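Local coordinates for ectonucleoside triphosphate diphosphohydrolase 4 (Homo sapiens, PDB 6WG5), which belongs to the GDA1/CD39 family of nucleoside phosphatases, which is placed in the same clan as actin and the actin-like ATPases, at residues A286-Y290 and Y317-L322; E291-F295 and I330-Q335; R349-Q353 and F450-R455. All coordinates share one frame; numbering follows the deposited sequence.

Contact 1: residues A286-Y290 and Y317-L322; sequences ARQRY and YLDPCL. With NAG (2-acetamido-2-deoxy-beta-D-glucopyranose), chain B.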
loop_
_atom_site.group_PDB
_atom_site.type_symbol
_atom_site.label_atom_id
_atom_site.label_comp_id
_atom_site.label_asym_id
_atom_site.label_seq_id
_atom_site.Cartn_x
_atom_site.Cartn_y
_atom_site.Cartn_z
ATOM N N ALA A 286 2.977 -17.428 -1.082
ATOM C CA ALA A 286 2.291 -18.403 -1.923
ATOM C C ALA A 286 3.238 -19.515 -2.349
ATOM O O ALA A 286 2.870 -20.696 -2.330
ATOM C CB ALA A 286 1.686 -17.714 -3.145
ATOM N N ARG A 287 4.466 -19.159 -2.734
ATOM C CA ARG A 287 5.436 -20.174 -3.130
ATOM C C ARG A 287 5.753 -21.108 -1.971
ATOM O O ARG A 287 5.912 -22.320 -2.167
ATOM C CB ARG A 287 6.712 -19.505 -3.651
ATOM C CG ARG A 287 7.869 -20.467 -3.927
ATOM C CD ARG A 287 7.582 -21.392 -5.101
ATOM N NE ARG A 287 8.551 -22.482 -5.175
ATOM C CZ ARG A 287 8.559 -23.423 -6.114
ATOM N NH1 ARG A 287 7.651 -23.415 -7.082
ATOM N NH2 ARG A 287 9.481 -24.379 -6.087
ATOM N N GLN A 288 5.850 -20.568 -0.756
ATOM C CA GLN A 288 6.141 -21.411 0.397
ATOM C C GLN A 288 4.974 -22.340 0.707
ATOM O O GLN A 288 5.176 -23.522 1.008
ATOM C CB GLN A 288 6.480 -20.543 1.611
ATOM C CG GLN A 288 6.903 -21.338 2.838
ATOM C CD GLN A 288 8.111 -22.219 2.571
ATOM O OE1 GLN A 288 9.182 -21.732 2.207
ATOM N NE2 GLN A 288 7.939 -23.527 2.743
ATOM N N ARG A 289 3.745 -21.826 0.637
ATOM C CA ARG A 289 2.579 -22.681 0.834
ATOM C C ARG A 289 2.516 -23.765 -0.233
ATOM O O ARG A 289 2.096 -24.897 0.038
ATOM C CB ARG A 289 1.306 -21.835 0.818
ATOM C CG ARG A 289 1.216 -20.819 1.951
ATOM C CD ARG A 289 0.090 -19.837 1.706
ATOM N NE ARG A 289 -1.156 -20.535 1.417
ATOM C CZ ARG A 289 -2.158 -20.030 0.707
ATOM N NH1 ARG A 289 -3.249 -20.756 0.502
ATOM N NH2 ARG A 289 -2.074 -18.810 0.195
ATOM N N TYR A 290 2.936 -23.436 -1.457
ATOM C CA TYR A 290 2.944 -24.415 -2.538
ATOM C C TYR A 290 3.981 -25.501 -2.279
ATOM O O TYR A 290 3.691 -26.696 -2.412
ATOM C CB TYR A 290 3.206 -23.702 -3.867
ATOM C CG TYR A 290 3.376 -24.615 -5.060
ATOM C CD1 TYR A 290 2.318 -25.373 -5.536
ATOM C CD2 TYR A 290 4.592 -24.700 -5.723
ATOM C CE1 TYR A 290 2.470 -26.203 -6.631
ATOM C CE2 TYR A 290 4.753 -25.522 -6.818
ATOM C CZ TYR A 290 3.688 -26.272 -7.269
ATOM O OH TYR A 290 3.845 -27.098 -8.359
ATOM N N TYR A 317 10.424 -34.372 -8.325
ATOM C CA TYR A 317 9.109 -33.832 -8.630
ATOM C C TYR A 317 9.232 -32.795 -9.740
ATOM O O TYR A 317 10.069 -31.891 -9.668
ATOM C CB TYR A 317 8.493 -33.209 -7.379
ATOM C CG TYR A 317 7.077 -32.719 -7.569
ATOM C CD1 TYR A 317 6.809 -31.374 -7.796
ATOM C CD2 TYR A 317 6.007 -33.600 -7.518
ATOM C CE1 TYR A 317 5.513 -30.924 -7.967
ATOM C CE2 TYR A 317 4.709 -33.162 -7.688
ATOM C CZ TYR A 317 4.468 -31.824 -7.912
ATOM O OH TYR A 317 3.173 -31.393 -8.081
ATOM N N LEU A 318 8.408 -32.932 -10.773
ATOM C CA LEU A 318 8.458 -32.033 -11.921
ATOM C C LEU A 318 7.552 -30.841 -11.640
ATOM O O LEU A 318 6.323 -30.957 -11.696
ATOM C CB LEU A 318 8.048 -32.762 -13.199
ATOM C CG LEU A 318 8.865 -34.015 -13.525
ATOM C CD1 LEU A 318 8.469 -34.558 -14.886
ATOM C CD2 LEU A 318 10.364 -33.736 -13.483
ATOM N N ASP A 319 8.163 -29.698 -11.334
ATOM C CA ASP A 319 7.426 -28.515 -10.925
ATOM C C ASP A 319 7.221 -27.607 -12.128
ATOM O O ASP A 319 8.203 -27.043 -12.635
ATOM C CB ASP A 319 8.180 -27.775 -9.824
ATOM C CG ASP A 319 7.393 -26.606 -9.260
ATOM O OD1 ASP A 319 7.980 -25.811 -8.496
ATOM O OD2 ASP A 319 6.191 -26.485 -9.584
ATOM N N PRO A 320 5.991 -27.429 -12.622
ATOM C CA PRO A 320 5.785 -26.516 -13.757
ATOM C C PRO A 320 5.979 -25.056 -13.400
ATOM O O PRO A 320 6.103 -24.225 -14.310
ATOM C CB PRO A 320 4.336 -26.795 -14.168
ATOM C CG PRO A 320 3.674 -27.224 -12.902
ATOM C CD PRO A 320 4.718 -27.990 -12.132
ATOM N N CYS A 321 6.011 -24.721 -12.112
ATOM C CA CYS A 321 6.173 -23.352 -11.653
ATOM C C CYS A 321 7.634 -22.940 -11.520
ATOM O O CYS A 321 7.916 -21.873 -10.965
ATOM C CB CYS A 321 5.460 -23.170 -10.313
ATOM S SG CYS A 321 3.663 -23.341 -10.414
ATOM N N LEU A 322 8.566 -23.758 -12.007
ATOM C CA LEU A 322 9.976 -23.413 -11.993
ATOM C C LEU A 322 10.511 -23.338 -13.417
ATOM O O LEU A 322 9.990 -24.008 -14.315
ATOM C CB LEU A 322 10.799 -24.435 -11.196
ATOM C CG LEU A 322 10.716 -24.324 -9.673
ATOM C CD1 LEU A 322 11.394 -25.516 -9.019
ATOM C CD2 LEU A 322 11.339 -23.021 -9.181
HETATM C C1 NAG B . -6.254 -21.509 3.078
HETATM C C2 NAG B . -5.559 -20.921 4.310
HETATM C C3 NAG B . -5.066 -22.034 5.236
HETATM C C4 NAG B . -6.170 -23.042 5.532
HETATM C C5 NAG B . -6.799 -23.528 4.234
HETATM C C6 NAG B . -7.989 -24.433 4.450
HETATM C C7 NAG B . -4.351 -18.779 4.238
HETATM C C8 NAG B . -3.120 -18.072 3.757
HETATM N N2 NAG B . -4.445 -20.072 3.915
HETATM O O3 NAG B . -4.604 -21.455 6.451
HETATM O O4 NAG B . -5.614 -24.168 6.201
HETATM O O5 NAG B . -7.274 -22.403 3.487
HETATM O O6 NAG B . -8.734 -24.597 3.251
HETATM O O7 NAG B . -5.220 -18.204 4.885
#
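Arg287 and Tyr290, both on helix 283-296, close on the carboxylate of Asp319, each taking one oxygen. Arg287 holds OD1 in a salt bridge. Its NH1 is 2.8 Å from Asp319 OD1, on the syn lone pair. NH2 of Arg287 reaches the same Asp319 OD1 at 3.2 Å in a more bent bond. The guanidinium and carboxylate are nearly coplanar, 23° apart. The other oxygen, Asp319 OD2, accepts from Tyr290 OH at 2.7 Å. Asp319 OD2 also accepts from the backbone N of Cys321 at 3.1 Å, which makes an Asx turn at the start of the type I turn 319-322. These two donors come to opposite faces of the carboxylate. Apolar groups close round the polar core. Leu322 lies against the guanidinium, with CD1 3.7 Å from Arg287 NH2. Cys321 SG sits obliquely to the Tyr290 ring, 4.7 Å from its centroid.

Second-shell residues support the site. The Arg287 chain bends at chi2 (68°), which carries the guanidinium from the helix to the strand side, and Glu291 makes a salt bridge with its NE. Cys321 is in a disulfide with Cys348. Separately, on another face of the helix, Arg289 lays one guanidinium face against the N-acetylglucosamine; the acetamido methyl C8 is 3.7 Å above that plane.

The four bonds on Asp319 come from one cation and two neutral donors in a buried setting. They would probably favour its charged form. They also tie the end of strand 317-319 to the helix by polar bonds as well as packing.

Contact 2: residues E291-F295 and I330-Q335; sequences EDRIF and IQQNGQ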
loop_
_atom_site.group_PDB
_atom_site.type_symbol
_atom_site.label_atom_id
_atom_site.label_comp_id
_atom_site.label_asym_id
_atom_site.label_seq_id
_atom_site.Cartn_x
_atom_site.Cartn_y
_atom_site.Cartn_z
ATOM N N GLU A 291 5.198 -25.105 -1.898
ATOM C CA GLU A 291 6.223 -26.091 -1.572
ATOM C C GLU A 291 5.820 -26.942 -0.376
ATOM O O GLU A 291 6.145 -28.133 -0.327
ATOM C CB GLU A 291 7.556 -25.392 -1.302
ATOM C CG GLU A 291 8.174 -24.739 -2.535
ATOM C CD GLU A 291 9.490 -24.040 -2.244
ATOM O OE1 GLU A 291 9.948 -24.080 -1.083
ATOM O OE2 GLU A 291 10.070 -23.449 -3.180
ATOM N N ASP A 292 5.110 -26.356 0.591
ATOM C CA ASP A 292 4.663 -27.122 1.750
ATOM C C ASP A 292 3.772 -28.283 1.333
ATOM O O ASP A 292 3.857 -29.374 1.908
ATOM C CB ASP A 292 3.925 -26.214 2.734
ATOM C CG ASP A 292 4.863 -25.326 3.531
ATOM O OD1 ASP A 292 6.069 -25.641 3.607
ATOM O OD2 ASP A 292 4.386 -24.315 4.092
ATOM N N ARG A 293 2.906 -28.072 0.339
ATOM C CA ARG A 293 1.997 -29.138 -0.067
ATOM C C ARG A 293 2.716 -30.186 -0.909
ATOM O O ARG A 293 2.403 -31.378 -0.816
ATOM C CB ARG A 293 0.798 -28.567 -0.828
ATOM C CG ARG A 293 -0.441 -29.450 -0.723
ATOM C CD ARG A 293 -1.551 -29.030 -1.672
ATOM N NE ARG A 293 -2.403 -27.978 -1.118
ATOM C CZ ARG A 293 -3.484 -27.493 -1.726
ATOM N NH1 ARG A 293 -3.849 -27.963 -2.914
ATOM N NH2 ARG A 293 -4.202 -26.536 -1.150
ATOM N N ILE A 294 3.672 -29.765 -1.740
ATOM C CA ILE A 294 4.518 -30.729 -2.442
ATOM C C ILE A 294 5.220 -31.627 -1.436
ATOM O O ILE A 294 5.266 -32.854 -1.591
ATOM C CB ILE A 294 5.531 -30.003 -3.345
ATOM C CG1 ILE A 294 4.811 -29.314 -4.506
ATOM C CG2 ILE A 294 6.588 -30.983 -3.873
ATOM C CD1 ILE A 294 5.723 -28.457 -5.362
ATOM N N PHE A 295 5.784 -31.025 -0.388
ATOM C CA PHE A 295 6.487 -31.800 0.626
ATOM C C PHE A 295 5.535 -32.752 1.340
ATOM O O PHE A 295 5.836 -33.939 1.512
ATOM C CB PHE A 295 7.161 -30.862 1.626
ATOM C CG PHE A 295 7.977 -31.575 2.657
ATOM C CD1 PHE A 295 7.410 -31.976 3.855
ATOM C CD2 PHE A 295 9.310 -31.863 2.421
ATOM C CE1 PHE A 295 8.159 -32.644 4.802
ATOM C CE2 PHE A 295 10.065 -32.533 3.363
ATOM C CZ PHE A 295 9.489 -32.925 4.556
ATOM N N ILE A 330 13.471 -29.028 -1.608
ATOM C CA ILE A 330 12.714 -28.606 -0.435
ATOM C C ILE A 330 13.266 -29.348 0.771
ATOM O O ILE A 330 13.333 -30.583 0.767
ATOM C CB ILE A 330 11.211 -28.888 -0.600
ATOM C CG1 ILE A 330 10.673 -28.218 -1.866
ATOM C CG2 ILE A 330 10.441 -28.409 0.627
ATOM C CD1 ILE A 330 9.273 -28.658 -2.236
ATOM N N GLN A 331 13.658 -28.602 1.798
ATOM C CA GLN A 331 14.181 -29.170 3.034
ATOM C C GLN A 331 13.240 -28.821 4.174
ATOM O O GLN A 331 12.927 -27.645 4.389
ATOM C CB GLN A 331 15.591 -28.653 3.321
ATOM C CG GLN A 331 16.663 -29.392 2.541
ATOM C CD GLN A 331 17.814 -28.498 2.129
ATOM O OE1 GLN A 331 18.085 -27.477 2.764
ATOM N NE2 GLN A 331 18.493 -28.874 1.052
ATOM N N GLN A 332 12.793 -29.842 4.902
ATOM C CA GLN A 332 11.748 -29.660 5.900
ATOM C C GLN A 332 11.739 -30.875 6.815
ATOM O O GLN A 332 11.645 -32.010 6.336
ATOM C CB GLN A 332 10.390 -29.472 5.211
ATOM C CG GLN A 332 9.303 -28.851 6.064
ATOM C CD GLN A 332 8.156 -28.323 5.219
ATOM O OE1 GLN A 332 8.372 -27.611 4.236
ATOM N NE2 GLN A 332 6.933 -28.680 5.589
ATOM N N ASN A 333 11.850 -30.636 8.122
ATOM C CA ASN A 333 11.892 -31.706 9.119
ATOM C C ASN A 333 13.096 -32.620 8.911
ATOM O O ASN A 333 13.040 -33.816 9.209
ATOM C CB ASN A 333 10.601 -32.531 9.108
ATOM C CG ASN A 333 9.367 -31.690 9.369
ATOM O OD1 ASN A 333 9.431 -30.670 10.056
ATOM N ND2 ASN A 333 8.233 -32.116 8.823
ATOM N N GLY A 334 14.196 -32.069 8.400
ATOM C CA GLY A 334 15.381 -32.846 8.111
ATOM C C GLY A 334 15.342 -33.610 6.807
ATOM O O GLY A 334 16.405 -33.979 6.292
ATOM N N GLN A 335 14.159 -33.864 6.255
ATOM C CA GLN A 335 14.043 -34.542 4.976
ATOM C C GLN A 335 14.403 -33.593 3.835
ATOM O O GLN A 335 14.623 -32.393 4.025
ATOM C CB GLN A 335 12.628 -35.086 4.783
ATOM C CG GLN A 335 12.221 -36.144 5.795
ATOM C CD GLN A 335 13.040 -37.413 5.673
ATOM O OE1 GLN A 335 12.947 -38.134 4.678
ATOM N NE2 GLN A 335 13.855 -37.690 6.685
#
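OD1 of Asp292 faces the side-chain end of Gln332 and also accepts a hydrogen bond from NE2 of Gln288, one turn earlier on helix 283-296. The carboxylate of Asp292 and the amide of Gln332 are nearly perpendicular.

Next to this polar pair the contact is carried by Phe295. Its CG is anti to the backbone N (chi1 -176°), and the ring reaches out from the helix to the hairpin. Gln332 covers one face of it. CB of Gln332 makes a CH-pi contact 3.6 Å from the centroid of the Phe295 ring, 13° off the normal. The rest of the Gln332 chain is extended and runs back over the ring toward the helix, and its amide stacks on the ring. At the ring edge, Gln335 brings CB to 3.8 Å from Phe295 CZ. Ile330 CG2 approaches obliquely, 4.1 Å from Phe295 CD2.

Ile330 is the other apolar link. Its two branches divide the work: CG2 goes to Phe295, while CD1 goes to Glu291 and Ile294. CD1 of Ile330 is 3.8 Å from Glu291 CB and 3.9 Å from Ile294 CG2. The carboxylate of Glu291 is turned to Arg287, with which it makes a salt bridge. Leu339, on the neighbouring strand, touches both Ile294 and Ile330.

Gln332 to Gln335 form a type I' turn, with Asn333 and Gly334 at its corners. Gln332 N bonds to Gln335 O at 3.3 Å. This is a beta hairpin with a two-residue type I' loop, joining strands 327-332 and 335-341. A helix lies against one face of it, its axis at 75° to that of strand 330-332.

Contact 3: residues R349-Q353 and F450-R455; sequences RETIQ and FEVFHR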
loop_
_atom_site.group_PDB
_atom_site.type_symbol
_atom_site.label_atom_id
_atom_site.label_comp_id
_atom_site.label_asym_id
_atom_site.label_seq_id
_atom_site.Cartn_x
_atom_site.Cartn_y
_atom_site.Cartn_z
ATOM N N ARG A 349 -0.378 -22.045 -13.486
ATOM C CA ARG A 349 -1.569 -21.313 -13.067
ATOM C C ARG A 349 -2.640 -22.257 -12.538
ATOM O O ARG A 349 -3.276 -21.970 -11.517
ATOM C CB ARG A 349 -2.115 -20.486 -14.231
ATOM C CG ARG A 349 -1.214 -19.343 -14.655
ATOM C CD ARG A 349 -1.921 -18.394 -15.608
ATOM N NE ARG A 349 -2.310 -19.043 -16.858
ATOM C CZ ARG A 349 -3.504 -19.579 -17.097
ATOM N NH1 ARG A 349 -4.455 -19.559 -16.175
ATOM N NH2 ARG A 349 -3.748 -20.142 -18.272
ATOM N N GLU A 350 -2.857 -23.386 -13.216
ATOM C CA GLU A 350 -3.859 -24.340 -12.752
ATOM C C GLU A 350 -3.448 -24.983 -11.437
ATOM O O GLU A 350 -4.305 -25.268 -10.594
ATOM C CB GLU A 350 -4.090 -25.418 -13.811
ATOM C CG GLU A 350 -4.466 -24.876 -15.180
ATOM C CD GLU A 350 -5.696 -23.988 -15.139
ATOM O OE1 GLU A 350 -6.485 -24.102 -14.177
ATOM O OE2 GLU A 350 -5.872 -23.173 -16.069
ATOM N N THR A 351 -2.150 -25.211 -11.240
ATOM C CA THR A 351 -1.690 -25.903 -10.042
ATOM C C THR A 351 -1.874 -25.043 -8.797
ATOM O O THR A 351 -2.218 -25.559 -7.728
ATOM C CB THR A 351 -0.223 -26.298 -10.200
ATOM O OG1 THR A 351 -0.051 -27.010 -11.433
ATOM C CG2 THR A 351 0.223 -27.181 -9.047
ATOM N N ILE A 352 -1.648 -23.730 -8.914
ATOM C CA ILE A 352 -1.666 -22.847 -7.751
ATOM C C ILE A 352 -3.047 -22.275 -7.466
ATOM O O ILE A 352 -3.212 -21.555 -6.472
ATOM C CB ILE A 352 -0.648 -21.700 -7.928
ATOM C CG1 ILE A 352 -1.018 -20.830 -9.135
ATOM C CG2 ILE A 352 0.761 -22.276 -8.066
ATOM C CD1 ILE A 352 -0.049 -19.698 -9.406
ATOM N N GLN A 353 -4.043 -22.574 -8.301
ATOM C CA GLN A 353 -5.416 -22.138 -8.047
ATOM C C GLN A 353 -5.874 -22.390 -6.617
ATOM O O GLN A 353 -6.350 -21.445 -5.970
ATOM C CB GLN A 353 -6.359 -22.839 -9.035
ATOM C CG GLN A 353 -6.448 -22.177 -10.390
ATOM C CD GLN A 353 -7.333 -20.954 -10.376
ATOM O OE1 GLN A 353 -6.869 -19.836 -10.589
ATOM N NE2 GLN A 353 -8.621 -21.158 -10.120
ATOM N N PHE A 450 -0.890 -13.275 -11.988
ATOM C CA PHE A 450 -1.936 -13.316 -13.003
ATOM C C PHE A 450 -3.240 -13.860 -12.436
ATOM O O PHE A 450 -4.323 -13.347 -12.743
ATOM C CB PHE A 450 -1.469 -14.166 -14.185
ATOM C CG PHE A 450 -2.446 -14.212 -15.324
ATOM C CD1 PHE A 450 -2.378 -13.287 -16.349
ATOM C CD2 PHE A 450 -3.431 -15.184 -15.371
ATOM C CE1 PHE A 450 -3.276 -13.327 -17.398
ATOM C CE2 PHE A 450 -4.332 -15.229 -16.416
ATOM C CZ PHE A 450 -4.253 -14.300 -17.433
ATOM N N GLU A 451 -3.158 -14.903 -11.605
ATOM C CA GLU A 451 -4.359 -15.555 -11.096
ATOM C C GLU A 451 -5.013 -14.746 -9.982
ATOM O O GLU A 451 -6.239 -14.599 -9.963
ATOM C CB GLU A 451 -4.019 -16.961 -10.603
ATOM C CG GLU A 451 -3.754 -17.953 -11.720
ATOM C CD GLU A 451 -4.987 -18.216 -12.561
ATOM O OE1 GLU A 451 -6.107 -18.018 -12.050
ATOM O OE2 GLU A 451 -4.842 -18.613 -13.736
ATOM N N VAL A 452 -4.221 -14.239 -9.036
ATOM C CA VAL A 452 -4.764 -13.361 -8.001
ATOM C C VAL A 452 -5.542 -12.219 -8.639
ATOM O O VAL A 452 -6.629 -11.849 -8.179
ATOM C CB VAL A 452 -3.627 -12.838 -7.103
ATOM C CG1 VAL A 452 -4.132 -11.767 -6.138
ATOM C CG2 VAL A 452 -2.996 -13.983 -6.334
ATOM N N PHE A 453 -5.000 -11.653 -9.715
ATOM C CA PHE A 453 -5.616 -10.494 -10.350
ATOM C C PHE A 453 -6.903 -10.876 -11.072
ATOM O O PHE A 453 -7.965 -10.298 -10.817
ATOM C CB PHE A 453 -4.614 -9.857 -11.316
ATOM C CG PHE A 453 -5.092 -8.581 -11.954
ATOM C CD1 PHE A 453 -5.366 -7.463 -11.183
ATOM C CD2 PHE A 453 -5.234 -8.494 -13.328
ATOM C CE1 PHE A 453 -5.795 -6.286 -11.772
ATOM C CE2 PHE A 453 -5.661 -7.320 -13.923
ATOM C CZ PHE A 453 -5.940 -6.215 -13.143
ATOM N N HIS A 454 -6.833 -11.860 -11.970
ATOM C CA HIS A 454 -7.937 -12.133 -12.884
ATOM C C HIS A 454 -8.974 -13.102 -12.333
ATOM O O HIS A 454 -10.102 -13.115 -12.835
ATOM C CB HIS A 454 -7.401 -12.680 -14.207
ATOM C CG HIS A 454 -6.718 -11.649 -15.049
ATOM N ND1 HIS A 454 -7.386 -10.572 -15.590
ATOM C CD2 HIS A 454 -5.429 -11.528 -15.442
ATOM C CE1 HIS A 454 -6.537 -9.830 -16.277
ATOM N NE2 HIS A 454 -5.343 -10.390 -16.204
ATOM N N ARG A 455 -8.633 -13.915 -11.335
ATOM C CA ARG A 455 -9.605 -14.848 -10.776
ATOM C C ARG A 455 -9.718 -14.695 -9.267
ATOM O O ARG A 455 -10.761 -15.010 -8.685
ATOM C CB ARG A 455 -9.244 -16.288 -11.148
ATOM C CG ARG A 455 -9.914 -16.743 -12.438
ATOM C CD ARG A 455 -9.905 -18.253 -12.613
ATOM N NE ARG A 455 -8.591 -18.763 -12.989
ATOM C CZ ARG A 455 -8.384 -19.948 -13.558
ATOM N NH1 ARG A 455 -9.406 -20.748 -13.830
ATOM N NH2 ARG A 455 -7.152 -20.332 -13.865
#
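Arg349 crosses Glu451 at about a right angle, and its tip bonds to the carboxylate. CB of Arg349 lies 3.3 Å from Glu451 OE2, with Glu451 CG a little farther off. CG of Arg349 also packs on Glu451, nearest to OE2. CD sits between Glu451 OE2 and Phe450; Arg349 CD is 3.6 Å from Phe450 CD2. For NE the nearest atom across the contact is again Glu451 OE2, with no bond between them. The bend at chi3 (-63°) turns the guanidinium so that NH1 points at OE2. NH1 of Arg349 makes a salt bridge with Glu451 OE2 at 2.6 Å. The oxygen is met nearly end-on to its C-O bond and lies in the guanidinium plane. NH2 is turned to Asp346, in a second salt bridge within helix 345-352.

Arg455 grips the same carboxylate side-on, from one turn further along helix 436-456. Its NE bonds to Glu451 OE1 at 2.8 Å, and its NH2 bonds to Glu451 OE2 at 2.9 Å. OE2 is therefore shared by the two arginines. Gln353 lies over one face of the Arg455 guanidinium, with CD 3.4 Å above that plane. Glu350 adds a long ion pair at the guanidinium edge, with OE2 3.8 Å from Arg455 NH2.

The outcome is a salt-bridge network across two helices. Glu451 is buried and receives three charged bonds, so it probably stays ionised. The shared carboxylate probably offsets the closeness of the two cations, Arg349 NH1 and Arg455 NH2. Glu350 and Asp346 add further negative charge.

The three contacts lie on the same side of the chain's centre. Contacts 1 and 2 share helix 283-296 and reach the same three-stranded sheet, and their centres are about 11 Å apart. They meet where Tyr317 CE1 is 3.6 Å from Ile294 CD1. Contact 1 also touches contact 3, about 13 Å away between centres: Tyr290 CE1 is 3.4 Å from Thr351 CG2. The Cys321-Cys348 disulfide links the two covalently, since Cys348 directly precedes 349-353. Contacts 2 and 3 do not touch; their nearest atoms are about 6 Å apart. The N-acetylglucosamine beside contact 1 belongs to a glycan on the protein. It lies about 10 Å from Asp292 and about 12 Å from Gln353, measured to the side chains.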